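Local coordinates for putative enoyl-CoA hydratase/isomerase (Bordetella parapertussis, PDB 3ISA), which belongs to the crotonase family and probably acts on acyl-CoA thioesters as an enoyl-CoA hydratase or isomerase, at residues D[128-140]-D[157-169]. Sequence-based numbering, arbitrary orientation. Where two conformers were deposited one is given.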
ATOM      1  N   GLU D 128     -12.157 -39.556  -0.429  1.00 30.97           N
ATOM      2  CA  GLU D 128     -13.064 -39.618   0.715  1.00 33.43           C
ATOM      3  C   GLU D 128     -12.798 -38.531   1.784  1.00 30.56           C
ATOM      4  O   GLU D 128     -13.506 -38.474   2.793  1.00 33.38           O
ATOM      5  CB  GLU D 128     -12.995 -41.009   1.364  1.00 36.00           C
ATOM      6  CG  GLU D 128     -13.195 -42.190   0.397  1.00 53.02           C
ATOM      7  CD  GLU D 128     -11.899 -42.652  -0.294  1.00 69.70           C
ATOM      8  OE1 GLU D 128     -10.815 -42.082  -0.020  1.00 53.78           O
ATOM      9  OE2 GLU D 128     -11.974 -43.588  -1.122  1.00 74.94           O
ATOM     10  N   ALA D 129     -11.800 -37.676   1.559  1.00 26.10           N
ATOM     11  CA  ALA D 129     -11.418 -36.654   2.559  1.00 26.47           C
ATOM     12  C   ALA D 129     -12.457 -35.539   2.701  1.00 28.53           C
ATOM     13  O   ALA D 129     -13.195 -35.232   1.759  1.00 30.75           O
ATOM     14  CB  ALA D 129     -10.044 -36.062   2.221  1.00 23.86           C
ATOM     15  N   GLY D 130     -12.501 -34.933   3.882  1.00 23.99           N
ATOM     16  CA  GLY D 130     -13.453 -33.869   4.179  1.00 25.68           C
ATOM     17  C   GLY D 130     -12.775 -32.760   4.966  1.00 27.75           C
ATOM     18  O   GLY D 130     -11.766 -32.994   5.654  1.00 23.49           O
ATOM     19  N   PHE D 131     -13.314 -31.549   4.851  1.00 23.58           N
ATOM     20  CA  PHE D 131     -12.694 -30.371   5.435  1.00 19.90           C
ATOM     21  C   PHE D 131     -13.780 -29.491   6.024  1.00 26.48           C
ATOM     22  O   PHE D 131     -14.840 -29.323   5.418  1.00 30.41           O
ATOM     23  CB  PHE D 131     -11.943 -29.536   4.371  1.00 23.84           C
ATOM     24  CG  PHE D 131     -10.944 -30.308   3.540  1.00 25.72           C
ATOM     25  CD1 PHE D 131      -9.608 -30.430   3.950  1.00 24.60           C
ATOM     26  CD2 PHE D 131     -11.328 -30.890   2.320  1.00 27.98           C
ATOM     27  CE1 PHE D 131      -8.676 -31.130   3.160  1.00 24.78           C
ATOM     28  CE2 PHE D 131     -10.414 -31.597   1.539  1.00 26.78           C
ATOM     29  CZ  PHE D 131      -9.083 -31.725   1.957  1.00 26.10           C
ATOM     30  N   ARG D 132     -13.506 -28.900   7.179  1.00 22.17           N
ATOM     31  CA  ARG D 132     -14.374 -27.869   7.748  1.00 23.24           C
ATOM     32  C   ARG D 132     -13.555 -26.867   8.564  1.00 21.59           C
ATOM     33  O   ARG D 132     -12.698 -27.267   9.349  1.00 21.42           O
ATOM     34  CB  ARG D 132     -15.438 -28.522   8.639  1.00 21.03           C
ATOM     35  CG  ARG D 132     -16.581 -27.585   9.025  1.00 21.82           C
ATOM     36  CD  ARG D 132     -17.590 -28.219  10.005  1.00 24.34           C
ATOM     37  NE  ARG D 132     -18.683 -27.290  10.288  1.00 40.08           N
ATOM     38  CZ  ARG D 132     -19.328 -27.173  11.451  1.00 57.73           C
ATOM     39  NH1 ARG D 132     -19.001 -27.917  12.503  1.00 47.12           N
ATOM     40  NH2 ARG D 132     -20.305 -26.281  11.569  1.00 60.86           N
ATOM     41  N   MET D 133     -13.808 -25.569   8.382  1.00 20.40           N
ATOM     42  CA  MET D 133     -13.204 -24.532   9.228  1.00 21.89           C
ATOM     43  C   MET D 133     -14.345 -23.803   9.940  1.00 24.62           C
ATOM     44  O   MET D 133     -14.905 -22.850   9.385  1.00 25.51           O
ATOM     45  CB  MET D 133     -12.363 -23.537   8.398  1.00 22.97           C
ATOM     46  CG  MET D 133     -11.001 -24.068   7.829  1.00 23.67           C
ATOM     47  SD  MET D 133     -10.340 -23.110   6.431  1.00 16.55           S
ATOM     48  CE  MET D 133     -11.388 -23.742   5.123  1.00 21.55           C
ATOM     49  N   PRO D 134     -14.733 -24.280  11.142  1.00 24.79           N
ATOM     50  CA  PRO D 134     -15.910 -23.786  11.873  1.00 26.80           C
ATOM     51  C   PRO D 134     -15.658 -22.680  12.903  1.00 25.37           C
ATOM     52  O   PRO D 134     -16.597 -22.272  13.579  1.00 22.18           O
ATOM     53  CB  PRO D 134     -16.403 -25.041  12.596  1.00 28.56           C
ATOM     54  CG  PRO D 134     -15.141 -25.804  12.887  1.00 28.12           C
ATOM     55  CD  PRO D 134     -14.090 -25.394  11.864  1.00 25.12           C
ATOM     56  N   GLY D 135     -14.419 -22.190  13.002  1.00 26.11           N
ATOM     57  CA  GLY D 135     -14.004 -21.298  14.092  1.00 24.18           C
ATOM     58  C   GLY D 135     -14.733 -19.972  14.221  1.00 17.65           C
ATOM     59  O   GLY D 135     -14.853 -19.426  15.336  1.00 18.44           O
ATOM     60  N   LEU D 136     -15.223 -19.449  13.100  1.00 21.78           N
ATOM     61  CA  LEU D 136     -16.046 -18.244  13.117  1.00 17.08           C
ATOM     62  C   LEU D 136     -17.317 -18.407  13.973  1.00 20.67           C
ATOM     63  O   LEU D 136     -17.820 -17.428  14.499  1.00 19.03           O
ATOM     64  CB  LEU D 136     -16.391 -17.773  11.695  1.00 16.25           C
ATOM     65  CG  LEU D 136     -15.199 -17.250  10.858  1.00 20.94           C
ATOM     66  CD1 LEU D 136     -15.541 -17.253   9.377  1.00 25.06           C
ATOM     67  CD2 LEU D 136     -14.800 -15.841  11.289  1.00 18.07           C
ATOM     68  N   LYS D 137     -17.796 -19.643  14.137  1.00 20.59           N
ATOM     69  CA  LYS D 137     -18.904 -19.939  15.060  1.00 23.10           C
ATOM     70  C   LYS D 137     -18.586 -19.570  16.501  1.00 24.74           C
ATOM     71  O   LYS D 137     -19.489 -19.350  17.296  1.00 23.57           O
ATOM     72  CB  LYS D 137     -19.280 -21.414  15.019  1.00 23.61           C
ATOM     73  CG  LYS D 137     -20.011 -21.847  13.766  1.00 27.01           C
ATOM     74  CD  LYS D 137     -21.464 -21.393  13.802  1.00 29.16           C
ATOM     75  CE  LYS D 137     -22.274 -21.959  12.649  1.00 44.30           C
ATOM     76  NZ  LYS D 137     -23.692 -21.500  12.754  1.00 33.20           N
ATOM     77  N   PHE D 138     -17.308 -19.528  16.855  1.00 20.92           N
ATOM     78  CA  PHE D 138     -16.946 -19.005  18.166  1.00 19.84           C
ATOM     79  C   PHE D 138     -16.080 -17.757  18.057  1.00 21.67           C
ATOM     80  O   PHE D 138     -15.350 -17.414  18.986  1.00 23.82           O
ATOM     81  CB  PHE D 138     -16.352 -20.072  19.115  1.00 22.17           C
ATOM     82  CG  PHE D 138     -15.148 -20.816  18.571  1.00 24.50           C
ATOM     83  CD1 PHE D 138     -13.845 -20.365  18.829  1.00 24.35           C
ATOM     84  CD2 PHE D 138     -15.311 -22.012  17.865  1.00 24.10           C
ATOM     85  CE1 PHE D 138     -12.737 -21.075  18.355  1.00 27.49           C
ATOM     86  CE2 PHE D 138     -14.208 -22.723  17.392  1.00 29.90           C
ATOM     87  CZ  PHE D 138     -12.921 -22.250  17.630  1.00 26.77           C
ATOM     88  N   GLY D 139     -16.174 -17.097  16.898  1.00 20.63           N
ATOM     89  CA  GLY D 139     -15.586 -15.773  16.701  1.00 19.91           C
ATOM     90  C   GLY D 139     -14.129 -15.786  16.258  1.00 22.03           C
ATOM     91  O   GLY D 139     -13.531 -14.730  16.098  1.00 19.70           O
ATOM     92  N   LEU D 140     -13.559 -16.977  16.056  1.00 18.24           N
ATOM     93  CA  LEU D 140     -12.150 -17.109  15.656  1.00 21.65           C
ATOM     94  C   LEU D 140     -11.898 -16.711  14.191  1.00 22.42           C
ATOM     95  O   LEU D 140     -12.576 -17.206  13.288  1.00 21.99           O
ATOM     96  CB  LEU D 140     -11.665 -18.543  15.884  1.00 19.93           C
ATOM     97  CG  LEU D 140     -10.167 -18.749  15.635  1.00 24.73           C
ATOM     98  CD1 LEU D 140      -9.350 -18.097  16.747  1.00 19.26           C
ATOM     99  CD2 LEU D 140      -9.855 -20.230  15.496  1.00 27.13           C
ATOM    100  N   LEU D 157     -16.498 -16.784   1.292  1.00 20.88           N
ATOM    101  CA  LEU D 157     -17.676 -16.316   2.029  1.00 21.64           C
ATOM    102  C   LEU D 157     -18.707 -17.443   2.168  1.00 21.70           C
ATOM    103  O   LEU D 157     -19.219 -17.676   3.262  1.00 27.29           O
ATOM    104  CB  LEU D 157     -18.311 -15.099   1.343  1.00 26.19           C
ATOM    105  CG  LEU D 157     -19.585 -14.539   1.984  1.00 25.72           C
ATOM    106  CD1 LEU D 157     -19.320 -14.061   3.411  1.00 24.13           C
ATOM    107  CD2 LEU D 157     -20.128 -13.402   1.134  1.00 22.25           C
ATOM    108  N   SER D 158     -18.957 -18.155   1.070  1.00 25.27           N
ATOM    109  CA  SER D 158     -19.880 -19.296   1.071  0.50 29.42           C
ATOM    110  C   SER D 158     -19.491 -20.320   2.138  1.00 29.43           C
ATOM    111  O   SER D 158     -20.316 -20.726   2.967  1.00 30.07           O
ATOM    112  CB  SER D 158     -19.904 -19.962  -0.305  0.50 28.27           C
ATOM    113  OG  SER D 158     -20.783 -21.077  -0.326  0.50 34.92           O
ATOM    114  N   ILE D 159     -18.220 -20.716   2.138  1.00 20.59           N
ATOM    115  CA  ILE D 159     -17.761 -21.749   3.058  1.00 21.17           C
ATOM    116  C   ILE D 159     -17.547 -21.260   4.491  1.00 28.46           C
ATOM    117  O   ILE D 159     -18.030 -21.882   5.441  1.00 31.27           O
ATOM    118  CB  ILE D 159     -16.514 -22.481   2.495  1.00 19.29           C
ATOM    119  CG1 ILE D 159     -16.903 -23.224   1.207  1.00 21.73           C
ATOM    120  CG2 ILE D 159     -15.896 -23.417   3.542  1.00 20.41           C
ATOM    121  CD1 ILE D 159     -15.708 -23.569   0.312  1.00 28.06           C
ATOM    122  N   LEU D 160     -16.818 -20.161   4.652  1.00 25.99           N
ATOM    123  CA  LEU D 160     -16.514 -19.681   5.998  1.00 26.32           C
ATOM    124  C   LEU D 160     -17.725 -19.038   6.672  1.00 27.93           C
ATOM    125  O   LEU D 160     -17.948 -19.249   7.866  1.00 35.69           O
ATOM    126  CB  LEU D 160     -15.322 -18.718   5.980  1.00 27.12           C
ATOM    127  CG  LEU D 160     -14.043 -19.285   5.336  1.00 23.17           C
ATOM    128  CD1 LEU D 160     -12.969 -18.204   5.301  1.00 21.16           C
ATOM    129  CD2 LEU D 160     -13.554 -20.567   6.032  1.00 23.56           C
ATOM    130  N   GLY D 161     -18.500 -18.285   5.894  1.00 28.48           N
ATOM    131  CA  GLY D 161     -19.697 -17.562   6.379  1.00 35.32           C
ATOM    132  C   GLY D 161     -20.759 -18.402   7.070  1.00 37.16           C
ATOM    133  O   GLY D 161     -21.458 -17.909   7.964  1.00 42.25           O
ATOM    134  N   SER D 162     -20.879 -19.656   6.644  1.00 28.89           N
ATOM    135  CA  SER D 162     -21.807 -20.619   7.224  0.50 34.08           C
ATOM    136  C   SER D 162     -21.055 -21.699   7.989  1.00 38.37           C
ATOM    137  O   SER D 162     -21.659 -22.700   8.422  1.00 35.86           O
ATOM    138  CB  SER D 162     -22.651 -21.263   6.125  0.50 29.58           C
ATOM    139  OG  SER D 162     -23.542 -20.317   5.558  0.50 23.98           O
ATOM    140  N   ALA D 163     -19.736 -21.498   8.113  1.00 39.79           N
ATOM    141  CA  ALA D 163     -18.801 -22.407   8.791  1.00 40.38           C
ATOM    142  C   ALA D 163     -19.083 -23.861   8.468  1.00 36.61           C
ATOM    143  O   ALA D 163     -19.206 -24.679   9.371  1.00 42.39           O
ATOM    144  CB  ALA D 163     -18.837 -22.171  10.300  1.00 43.52           C
ATOM    145  N   ARG D 164     -19.205 -24.162   7.176  1.00 33.97           N
ATOM    146  CA  ARG D 164     -19.706 -25.450   6.708  1.00 34.07           C
ATOM    147  C   ARG D 164     -18.618 -26.400   6.198  1.00 37.73           C
ATOM    148  O   ARG D 164     -17.546 -25.967   5.777  1.00 34.85           O
ATOM    149  CB  ARG D 164     -20.771 -25.247   5.612  1.00 39.21           C
ATOM    150  CG  ARG D 164     -20.284 -24.549   4.339  1.00 30.62           C
ATOM    151  CD  ARG D 164     -21.301 -24.728   3.229  1.00 44.48           C
ATOM    152  NE  ARG D 164     -20.928 -24.064   1.977  1.00 34.16           N
ATOM    153  CZ  ARG D 164     -20.245 -24.632   0.982  1.00 37.45           C
ATOM    154  NH1 ARG D 164     -19.808 -25.886   1.072  1.00 34.45           N
ATOM    155  NH2 ARG D 164     -19.987 -23.930  -0.112  1.00 33.53           N
ATOM    156  N   ALA D 165     -18.917 -27.696   6.222  1.00 35.32           N
ATOM    157  CA  ALA D 165     -18.022 -28.691   5.661  1.00 36.82           C
ATOM    158  C   ALA D 165     -18.014 -28.675   4.126  1.00 39.46           C
ATOM    159  O   ALA D 165     -18.984 -28.240   3.500  1.00 42.42           O
ATOM    160  CB  ALA D 165     -18.373 -30.072   6.184  1.00 31.55           C
ATOM    161  N   PHE D 166     -16.901 -29.122   3.537  1.00 32.10           N
ATOM    162  CA  PHE D 166     -16.806 -29.429   2.104  1.00 31.17           C
ATOM    163  C   PHE D 166     -15.949 -30.667   1.842  1.00 34.46           C
ATOM    164  O   PHE D 166     -14.982 -30.939   2.565  1.00 33.43           O
ATOM    165  CB  PHE D 166     -16.338 -28.227   1.264  1.00 34.14           C
ATOM    166  CG  PHE D 166     -14.970 -27.686   1.633  1.00 32.63           C
ATOM    167  CD1 PHE D 166     -13.855 -27.966   0.834  1.00 23.45           C
ATOM    168  CD2 PHE D 166     -14.807 -26.856   2.741  1.00 25.51           C
ATOM    169  CE1 PHE D 166     -12.589 -27.456   1.156  1.00 24.78           C
ATOM    170  CE2 PHE D 166     -13.545 -26.344   3.075  1.00 32.25           C
ATOM    171  CZ  PHE D 166     -12.440 -26.641   2.272  1.00 26.34           C
ATOM    172  N   ASP D 167     -16.325 -31.420   0.810  1.00 32.23           N
ATOM    173  CA  ASP D 167     -15.676 -32.687   0.491  1.00 33.04           C
ATOM    174  C   ASP D 167     -14.598 -32.550  -0.576  1.00 31.90           C
ATOM    175  O   ASP D 167     -14.388 -31.462  -1.126  1.00 33.41           O
ATOM    176  CB  ASP D 167     -16.721 -33.760   0.106  1.00 36.02           C
ATOM    177  CG  ASP D 167     -17.291 -33.589  -1.321  1.00 44.73           C
ATOM    178  OD1 ASP D 167     -17.170 -32.510  -1.941  1.00 37.22           O
ATOM    179  OD2 ASP D 167     -17.887 -34.565  -1.829  1.00 58.62           O
ATOM    180  N   ALA D 168     -13.934 -33.667  -0.867  1.00 31.51           N
ATOM    181  CA  ALA D 168     -12.867 -33.736  -1.864  1.00 32.27           C
ATOM    182  C   ALA D 168     -13.255 -33.207  -3.254  1.00 35.21           C
ATOM    183  O   ALA D 168     -12.472 -32.473  -3.869  1.00 28.60           O
ATOM    184  CB  ALA D 168     -12.341 -35.151  -1.958  1.00 29.73           C
ATOM    185  N   ASP D 169     -14.459 -33.563  -3.730  1.00 35.09           N
ATOM    186  CA  ASP D 169     -14.954 -33.092  -5.033  1.00 36.05           C
ATOM    187  C   ASP D 169     -15.090 -31.585  -5.076  1.00 25.36           C
ATOM    188  O   ASP D 169     -14.596 -30.954  -6.010  1.00 29.86           O
ATOM    189  CB  ASP D 169     -16.301 -33.733  -5.394  1.00 44.40           C
ATOM    190  CG  ASP D 169     -16.171 -35.192  -5.778  1.00 59.02           C
ATOM    191  OD1 ASP D 169     -15.104 -35.590  -6.299  1.00 73.54           O
ATOM    192  OD2 ASP D 169     -17.150 -35.940  -5.563  1.00 76.08           O
TER
HETATM  193  O   HOH W   1     -15.781 -24.239   6.823  1.00 29.97           O
HETATM  194  O   HOH W   2     -15.952 -20.623  10.070  1.00 36.12           O
HETATM  195  O   HOH W   3     -23.989 -22.920   9.883  1.00 39.82           O
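Phe131 and Phe166 form the hydrogen-bonded pair of a short antiparallel ladder. Phe166 N gives a nearly straight bond to Phe131 O (2.8 Å, 167° at the hydrogen), and Phe131 N returns one to Phe166 O at 2.9 Å. Beyond them Ala168 N makes a weak bond to Ala129 O, where Asp167, the N-cap of helix 168-173, turns its carboxylate to Glu170 N.

At the other end of the ladder the chains stay close, but a side chain and waters take over from direct backbone bonds. Arg132 swings CG opposite its own amide nitrogen (chi1 -167°) and runs extended to NE along 163-165, long enough to carry N-H donors to the helix end: Ala163 O accepts from NE at 2.8 Å and more weakly from NH2. Pro134 CB covers one face of the guanidinium. That carbonyl belongs to the C-prime residue of the Schellman motif ending helix 153-161. One water joins Met133 N to Arg164 O; a second receives a weak bond from Leu136 N and donates to Met133 O and Leu160 O.

Flat Phe166 offers a ring face to Phe131 CB, 3.8 Å from its centroid, in a CH-pi contact; the rings are 25° from parallel but slid apart. On the same side flexible Met133, bent at its last torsion, brings CE to that ring's edge, 4.0 Å from Phe166 CE2, and also meets Leu160 CD2. Branched Leu136 puts CD1 3.7 Å from Leu160 CB. On the Arg132 side, small Ala163 fits its methyl against Pro134 CA and Lys137 CG.

Strand 165-167 thus edges the small sheet, with 130-132 in its middle, and aromatic side chains bury one face beside Phe176. The polar bonds satisfy backbone groups where direct pairing stops, tying the helix end to the turn after strand 130-132.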